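Local coordinates for protein thiaminase-I (Naegleria gruberi, PDB 4HCW) that belongs to the thiaminase I family of alpha/beta proteins, whose fold resembles that of periplasmic binding proteins, at residues G80-L85 with A266-C272; Y247-L251 with Q321-F326. All blocks are in the same frame, centred on the assembly; numbering follows the deposited sequence.

Contact 1. Residues G80-L85 with A266-C272; sequences GGVKSL and ALNSNLC
V82 and N268 form a single backbone bridge, in which K83 N bonds L267 O at 3.0 Å and S269 N reaches G81 O at 3.1 Å. S269 grips the glycine pair twice: with OG between its own N and carbonyl carbon (chi1 61°), the hydroxyl donates to G80 O, and its backbone N takes the next carbonyl along. G81 O also receives a CA-H contact from N268 CA at 3.3 Å. The N268 amide oxygen lies beside that carbonyl but, both being acceptors, the two do not hydrogen-bond; OD1 instead accepts from N270 N at 3.1 Å, making an Asx turn within the type I turn N268–L271. K83 lays its CB over S269 CA, then bends at chi2 and chi3 past N268 O to bring NZ to L271 O, a weak bond of 3.4 Å. V82 CG2 meets A266 CB at 3.8 Å; L85 CD2 touches L267 CD1 at 3.7 Å, the leucine side chains set obliquely. N268 ND2 makes weak bonds to L62 O and P63 O. The loop follows helix 73-77 and rests on strand 110-125, where L85 and L267 share F114; strand 260-267 pairs antiparallel with both strand 110-125 and strand 65-69, while L267 also touches I283 of helix 275-288.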
ATOM      1  N   GLY A  80      20.415   5.969  -8.523  1.00113.01           N
ATOM      2  CA  GLY A  80      21.356   4.888  -8.760  1.00113.01           C
ATOM      3  C   GLY A  80      21.536   3.921  -7.605  1.00113.01           C
ATOM      4  O   GLY A  80      22.154   2.871  -7.764  1.00113.01           O
ATOM      5  N   GLY A  81      20.986   4.267  -6.445  1.00 91.12           N
ATOM      6  CA  GLY A  81      21.179   3.479  -5.239  1.00 91.12           C
ATOM      7  C   GLY A  81      20.524   2.108  -5.226  1.00 91.12           C
ATOM      8  O   GLY A  81      20.688   1.352  -4.270  1.00 91.12           O
ATOM      9  N   VAL A  82      19.782   1.782  -6.279  1.00105.36           N
ATOM     10  CA  VAL A  82      19.108   0.489  -6.363  1.00105.36           C
ATOM     11  C   VAL A  82      19.611  -0.339  -7.549  1.00105.36           C
ATOM     12  O   VAL A  82      19.768   0.175  -8.658  1.00105.36           O
ATOM     13  CB  VAL A  82      17.569   0.654  -6.426  1.00116.73           C
ATOM     14  CG1 VAL A  82      17.178   1.610  -7.537  1.00116.73           C
ATOM     15  CG2 VAL A  82      16.881  -0.695  -6.600  1.00116.73           C
ATOM     16  N   LYS A  83      19.874  -1.619  -7.301  1.00 92.56           N
ATOM     17  CA  LYS A  83      20.413  -2.513  -8.322  1.00 92.56           C
ATOM     18  C   LYS A  83      19.332  -3.098  -9.229  1.00 92.56           C
ATOM     19  O   LYS A  83      18.287  -3.547  -8.759  1.00 92.56           O
ATOM     20  CB  LYS A  83      21.212  -3.644  -7.667  1.00125.33           C
ATOM     21  CG  LYS A  83      21.585  -4.776  -8.613  1.00125.33           C
ATOM     22  CD  LYS A  83      23.084  -5.018  -8.636  1.00125.33           C
ATOM     23  CE  LYS A  83      23.598  -5.437  -7.270  1.00125.33           C
ATOM     24  NZ  LYS A  83      25.060  -5.721  -7.297  1.00125.33           N
ATOM     25  N   SER A  84      19.595  -3.087 -10.532  1.00 91.51           N
ATOM     26  CA  SER A  84      18.709  -3.720 -11.501  1.00 91.51           C
ATOM     27  C   SER A  84      18.803  -5.239 -11.379  1.00 91.51           C
ATOM     28  O   SER A  84      19.889  -5.788 -11.192  1.00 91.51           O
ATOM     29  CB  SER A  84      19.065  -3.280 -12.922  1.00 94.99           C
ATOM     30  OG  SER A  84      20.434  -3.519 -13.203  1.00 94.99           O
ATOM     31  N   LEU A  85      17.664  -5.914 -11.485  1.00 98.71           N
ATOM     32  CA  LEU A  85      17.612  -7.354 -11.268  1.00 98.71           C
ATOM     33  C   LEU A  85      17.098  -8.107 -12.492  1.00 98.71           C
ATOM     34  O   LEU A  85      16.339  -7.562 -13.294  1.00 98.71           O
ATOM     35  CB  LEU A  85      16.732  -7.670 -10.057  1.00 95.72           C
ATOM     36  CG  LEU A  85      17.054  -6.887  -8.782  1.00 95.72           C
ATOM     37  CD1 LEU A  85      16.073  -7.233  -7.675  1.00 95.72           C
ATOM     38  CD2 LEU A  85      18.485  -7.146  -8.336  1.00 95.72           C
ATOM     39  N   ALA A 266      14.094  -4.241  -2.362  1.00 74.74           N
ATOM     40  CA  ALA A 266      15.161  -3.999  -3.325  1.00 74.74           C
ATOM     41  C   ALA A 266      16.522  -4.008  -2.642  1.00 74.74           C
ATOM     42  O   ALA A 266      16.619  -3.795  -1.433  1.00 74.74           O
ATOM     43  CB  ALA A 266      14.936  -2.680  -4.046  1.00 99.89           C
ATOM     44  N   LEU A 267      17.570  -4.253  -3.420  1.00 79.06           N
ATOM     45  CA  LEU A 267      18.925  -4.273  -2.884  1.00 79.06           C
ATOM     46  C   LEU A 267      19.743  -3.091  -3.388  1.00 79.06           C
ATOM     47  O   LEU A 267      19.525  -2.600  -4.496  1.00 79.06           O
ATOM     48  CB  LEU A 267      19.633  -5.587  -3.229  1.00 96.39           C
ATOM     49  CG  LEU A 267      19.033  -6.485  -4.311  1.00 96.39           C
ATOM     50  CD1 LEU A 267      20.130  -7.271  -5.006  1.00 96.39           C
ATOM     51  CD2 LEU A 267      18.015  -7.434  -3.703  1.00 96.39           C
ATOM     52  N   ASN A 268      20.682  -2.637  -2.564  1.00 90.56           N
ATOM     53  CA  ASN A 268      21.559  -1.537  -2.936  1.00 90.56           C
ATOM     54  C   ASN A 268      22.429  -1.919  -4.127  1.00 90.56           C
ATOM     55  O   ASN A 268      22.826  -3.074  -4.273  1.00 90.56           O
ATOM     56  CB  ASN A 268      22.427  -1.122  -1.746  1.00 76.04           C
ATOM     57  CG  ASN A 268      22.987   0.279  -1.892  1.00 76.04           C
ATOM     58  OD1 ASN A 268      23.378   0.696  -2.982  1.00 76.04           O
ATOM     59  ND2 ASN A 268      23.031   1.016  -0.787  1.00 76.04           N
ATOM     60  N   SER A 269      22.716  -0.943  -4.982  1.00124.21           N
ATOM     61  CA  SER A 269      23.488  -1.194  -6.191  1.00124.21           C
ATOM     62  C   SER A 269      24.969  -1.394  -5.894  1.00124.21           C
ATOM     63  O   SER A 269      25.701  -1.947  -6.713  1.00124.21           O
ATOM     64  CB  SER A 269      23.304  -0.052  -7.189  1.00 78.05           C
ATOM     65  OG  SER A 269      23.759   1.175  -6.644  1.00 78.05           O
ATOM     66  N   ASN A 270      25.409  -0.946  -4.722  1.00118.64           N
ATOM     67  CA  ASN A 270      26.816  -1.059  -4.354  1.00118.64           C
ATOM     68  C   ASN A 270      27.168  -2.415  -3.747  1.00118.64           C
ATOM     69  O   ASN A 270      28.266  -2.600  -3.224  1.00118.64           O
ATOM     70  CB  ASN A 270      27.236   0.080  -3.418  1.00101.18           C
ATOM     71  CG  ASN A 270      26.730  -0.107  -1.999  1.00101.18           C
ATOM     72  OD1 ASN A 270      25.737  -0.795  -1.762  1.00101.18           O
ATOM     73  ND2 ASN A 270      27.416   0.512  -1.044  1.00101.18           N
ATOM     74  N   LEU A 271      26.234  -3.359  -3.821  1.00165.44           N
ATOM     75  CA  LEU A 271      26.482  -4.707  -3.322  1.00165.44           C
ATOM     76  C   LEU A 271      27.553  -5.410  -4.147  1.00165.44           C
ATOM     77  O   LEU A 271      27.790  -5.061  -5.305  1.00165.44           O
ATOM     78  CB  LEU A 271      25.198  -5.541  -3.310  1.00106.51           C
ATOM     79  CG  LEU A 271      24.173  -5.273  -2.205  1.00106.51           C
ATOM     80  CD1 LEU A 271      23.062  -6.309  -2.258  1.00106.51           C
ATOM     81  CD2 LEU A 271      24.834  -5.263  -0.834  1.00106.51           C
ATOM     82  N   CYS A 272      28.200  -6.400  -3.541  1.00227.53           N
ATOM     83  CA  CYS A 272      29.217  -7.186  -4.227  1.00227.53           C
ATOM     84  C   CYS A 272      28.570  -8.197  -5.166  1.00227.53           C
ATOM     85  O   CYS A 272      27.732  -7.844  -5.996  1.00227.53           O
ATOM     86  CB  CYS A 272      30.113  -7.905  -3.214  1.00166.62           C
ATOM     87  SG  CYS A 272      31.164  -6.811  -2.223  1.00166.62           S
TER

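Contact 2. Residues Y247-L251 with Q321-F326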
ATOM      1  N   TYR A 247     -18.928  -9.209   5.937  1.00101.96           N
ATOM      2  CA  TYR A 247     -18.623  -7.905   5.364  1.00101.96           C
ATOM      3  C   TYR A 247     -17.988  -8.091   3.991  1.00101.96           C
ATOM      4  O   TYR A 247     -17.222  -9.032   3.777  1.00101.96           O
ATOM      5  CB  TYR A 247     -17.672  -7.124   6.273  1.00 77.73           C
ATOM      6  CG  TYR A 247     -18.352  -6.326   7.364  1.00 77.73           C
ATOM      7  CD1 TYR A 247     -18.963  -6.958   8.439  1.00 77.73           C
ATOM      8  CD2 TYR A 247     -18.364  -4.938   7.328  1.00 77.73           C
ATOM      9  CE1 TYR A 247     -19.579  -6.229   9.442  1.00 77.73           C
ATOM     10  CE2 TYR A 247     -18.977  -4.200   8.326  1.00 77.73           C
ATOM     11  CZ  TYR A 247     -19.582  -4.850   9.379  1.00 77.73           C
ATOM     12  OH  TYR A 247     -20.191  -4.119  10.374  1.00 77.73           O
ATOM     13  N   ASN A 248     -18.309  -7.199   3.061  1.00 88.39           N
ATOM     14  CA  ASN A 248     -17.742  -7.267   1.719  1.00 88.39           C
ATOM     15  C   ASN A 248     -16.647  -6.232   1.482  1.00 88.39           C
ATOM     16  O   ASN A 248     -16.720  -5.107   1.975  1.00 88.39           O
ATOM     17  CB  ASN A 248     -18.835  -7.142   0.657  1.00128.46           C
ATOM     18  CG  ASN A 248     -19.498  -8.471   0.347  1.00128.46           C
ATOM     19  OD1 ASN A 248     -19.117  -9.162  -0.598  1.00128.46           O
ATOM     20  ND2 ASN A 248     -20.492  -8.836   1.147  1.00128.46           N
ATOM     21  N   VAL A 249     -15.631  -6.629   0.723  1.00 74.67           N
ATOM     22  CA  VAL A 249     -14.512  -5.751   0.413  1.00 74.67           C
ATOM     23  C   VAL A 249     -14.190  -5.816  -1.080  1.00 74.67           C
ATOM     24  O   VAL A 249     -14.115  -6.900  -1.662  1.00 74.67           O
ATOM     25  CB  VAL A 249     -13.266  -6.106   1.261  1.00 92.06           C
ATOM     26  CG1 VAL A 249     -12.957  -7.596   1.175  1.00 92.06           C
ATOM     27  CG2 VAL A 249     -12.068  -5.278   0.837  1.00 92.06           C
ATOM     28  N   GLN A 250     -14.018  -4.654  -1.703  1.00 78.74           N
ATOM     29  CA  GLN A 250     -13.796  -4.593  -3.145  1.00 78.74           C
ATOM     30  C   GLN A 250     -12.790  -3.521  -3.547  1.00 78.74           C
ATOM     31  O   GLN A 250     -12.473  -2.622  -2.768  1.00 78.74           O
ATOM     32  CB  GLN A 250     -15.118  -4.345  -3.874  1.00109.65           C
ATOM     33  CG  GLN A 250     -15.805  -3.047  -3.477  1.00109.65           C
ATOM     34  CD  GLN A 250     -16.961  -2.693  -4.390  1.00109.65           C
ATOM     35  OE1 GLN A 250     -17.980  -2.163  -3.944  1.00109.65           O
ATOM     36  NE2 GLN A 250     -16.806  -2.974  -5.679  1.00109.65           N
ATOM     37  N   LEU A 251     -12.297  -3.629  -4.777  1.00 90.87           N
ATOM     38  CA  LEU A 251     -11.434  -2.613  -5.361  1.00 90.87           C
ATOM     39  C   LEU A 251     -12.271  -1.494  -5.956  1.00 90.87           C
ATOM     40  O   LEU A 251     -12.972  -1.694  -6.948  1.00 90.87           O
ATOM     41  CB  LEU A 251     -10.564  -3.212  -6.463  1.00 59.56           C
ATOM     42  CG  LEU A 251      -9.192  -3.763  -6.083  1.00 59.56           C
ATOM     43  CD1 LEU A 251      -8.503  -4.308  -7.321  1.00 59.56           C
ATOM     44  CD2 LEU A 251      -8.352  -2.677  -5.431  1.00 59.56           C
ATOM     45  N   GLN A 321     -11.949 -12.750  -1.504  1.00117.46           N
ATOM     46  CA  GLN A 321     -12.588 -11.717  -2.312  1.00117.46           C
ATOM     47  C   GLN A 321     -11.559 -10.858  -3.040  1.00117.46           C
ATOM     48  O   GLN A 321     -11.758 -10.481  -4.195  1.00117.46           O
ATOM     49  CB  GLN A 321     -13.482 -10.831  -1.443  1.00 84.29           C
ATOM     50  CG  GLN A 321     -14.619 -11.570  -0.760  1.00 84.29           C
ATOM     51  CD  GLN A 321     -15.513 -10.646   0.043  1.00 84.29           C
ATOM     52  OE1 GLN A 321     -15.376  -9.425  -0.018  1.00 84.29           O
ATOM     53  NE2 GLN A 321     -16.434 -11.226   0.803  1.00 84.29           N
ATOM     54  N   LEU A 322     -10.459 -10.554  -2.358  1.00 75.65           N
ATOM     55  CA  LEU A 322      -9.414  -9.718  -2.934  1.00 75.65           C
ATOM     56  C   LEU A 322      -8.668 -10.444  -4.047  1.00 75.65           C
ATOM     57  O   LEU A 322      -8.193  -9.820  -4.995  1.00 75.65           O
ATOM     58  CB  LEU A 322      -8.439  -9.252  -1.851  1.00 78.24           C
ATOM     59  CG  LEU A 322      -9.071  -8.413  -0.738  1.00 78.24           C
ATOM     60  CD1 LEU A 322      -8.017  -7.931   0.243  1.00 78.24           C
ATOM     61  CD2 LEU A 322      -9.840  -7.240  -1.323  1.00 78.24           C
ATOM     62  N   SER A 323      -8.569 -11.764  -3.925  1.00 83.08           N
ATOM     63  CA  SER A 323      -7.936 -12.580  -4.955  1.00 83.08           C
ATOM     64  C   SER A 323      -8.767 -12.550  -6.232  1.00 83.08           C
ATOM     65  O   SER A 323      -8.232 -12.424  -7.334  1.00 83.08           O
ATOM     66  CB  SER A 323      -7.765 -14.020  -4.470  1.00 75.17           C
ATOM     67  OG  SER A 323      -7.116 -14.813  -5.448  1.00 75.17           O
ATOM     68  N   GLN A 324     -10.081 -12.665  -6.072  1.00107.98           N
ATOM     69  CA  GLN A 324     -11.004 -12.582  -7.195  1.00107.98           C
ATOM     70  C   GLN A 324     -10.991 -11.171  -7.773  1.00107.98           C
ATOM     71  O   GLN A 324     -11.103 -10.981  -8.984  1.00107.98           O
ATOM     72  CB  GLN A 324     -12.418 -12.965  -6.748  1.00130.31           C
ATOM     73  CG  GLN A 324     -13.484 -12.872  -7.834  1.00130.31           C
ATOM     74  CD  GLN A 324     -14.152 -11.509  -7.890  1.00130.31           C
ATOM     75  OE1 GLN A 324     -14.008 -10.697  -6.976  1.00130.31           O
ATOM     76  NE2 GLN A 324     -14.887 -11.254  -8.967  1.00130.31           N
ATOM     77  N   GLN A 325     -10.843 -10.188  -6.891  1.00 94.12           N
ATOM     78  CA  GLN A 325     -10.853  -8.786  -7.283  1.00 94.12           C
ATOM     79  C   GLN A 325      -9.633  -8.437  -8.128  1.00 94.12           C
ATOM     80  O   GLN A 325      -9.751  -7.795  -9.172  1.00 94.12           O
ATOM     81  CB  GLN A 325     -10.894  -7.896  -6.041  1.00106.48           C
ATOM     82  CG  GLN A 325     -11.635  -6.589  -6.236  1.00106.48           C
ATOM     83  CD  GLN A 325     -13.138  -6.749  -6.123  1.00106.48           C
ATOM     84  OE1 GLN A 325     -13.900  -5.866  -6.521  1.00106.48           O
ATOM     85  NE2 GLN A 325     -13.574  -7.875  -5.572  1.00106.48           N
ATOM     86  N   PHE A 326      -8.460  -8.865  -7.670  1.00 81.50           N
ATOM     87  CA  PHE A 326      -7.208  -8.567  -8.359  1.00 81.50           C
ATOM     88  C   PHE A 326      -7.115  -9.258  -9.717  1.00 81.50           C
ATOM     89  O   PHE A 326      -6.430  -8.778 -10.618  1.00 81.50           O
ATOM     90  CB  PHE A 326      -6.009  -8.955  -7.488  1.00 78.57           C
ATOM     91  CG  PHE A 326      -5.794  -8.047  -6.309  1.00 78.57           C
ATOM     92  CD1 PHE A 326      -6.089  -6.698  -6.396  1.00 78.57           C
ATOM     93  CD2 PHE A 326      -5.299  -8.545  -5.115  1.00 78.57           C
ATOM     94  CE1 PHE A 326      -5.892  -5.860  -5.313  1.00 78.57           C
ATOM     95  CE2 PHE A 326      -5.101  -7.712  -4.028  1.00 78.57           C
ATOM     96  CZ  PHE A 326      -5.399  -6.367  -4.128  1.00 78.57           C
TER
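V249 N and L251 N are each met by a side-chain oxygen, from two glutamines one turn apart on helix 317-328. The firmer hydrogen bond runs from V249 N to Q321 OE1 at 2.9 Å, lying in the carbonyl plane; Q321, with CG anti to its carbonyl carbon (chi1 -61°) and the chain extended beyond it, spans the gap to the strand. Q325, bent at chi2 (81°), folds its amide back so that OE1 takes a weak bond from L251 N at 3.3 Å, while NE2 turns weakly to Q321 O. K329 NZ adds a hydrogen bond to that same OE1 and another to L251 O. Apolar contacts lie alongside. V249 CG2 meets L322 CD2 at 3.7 Å, the two side chains crossing at about a right angle; L251 sets CB against Q325 CG and sends CD1 to F326 CD1 at 3.5 Å. Strand and helix segments run nearly parallel, 27° apart, with axes 8.2 Å from each other; V249 lies nearest Q321 and L251 nearest Q325. N248 and Q250 make backbone bonds to strand 110-125, and the glutamines take the alternate amides: a helix of an alpha/beta fold packs beside a short sheet strand and supplies side-chain bonds to its backbone.

From the N terminus, the chain reaches the loop 80-85 before the long strand 110-125, with which several strands of the mixed sheet pair. It goes on to strand 248-250, half of contact 2, and soon after to strand 260-267, whose far end closes contact 1 across 180 residues. Only later does helix 317-328 return to close contact 2, so the two closures cross. Their centres lie 35 Å apart, on opposite sides of the chain's centre, and the contacts do not touch. What joins them is the mixed sheet: strands 248-250 and 260-267 both pair antiparallel with strand 110-125. Contact 1 fastens an early loop to it, contact 2 a late helix.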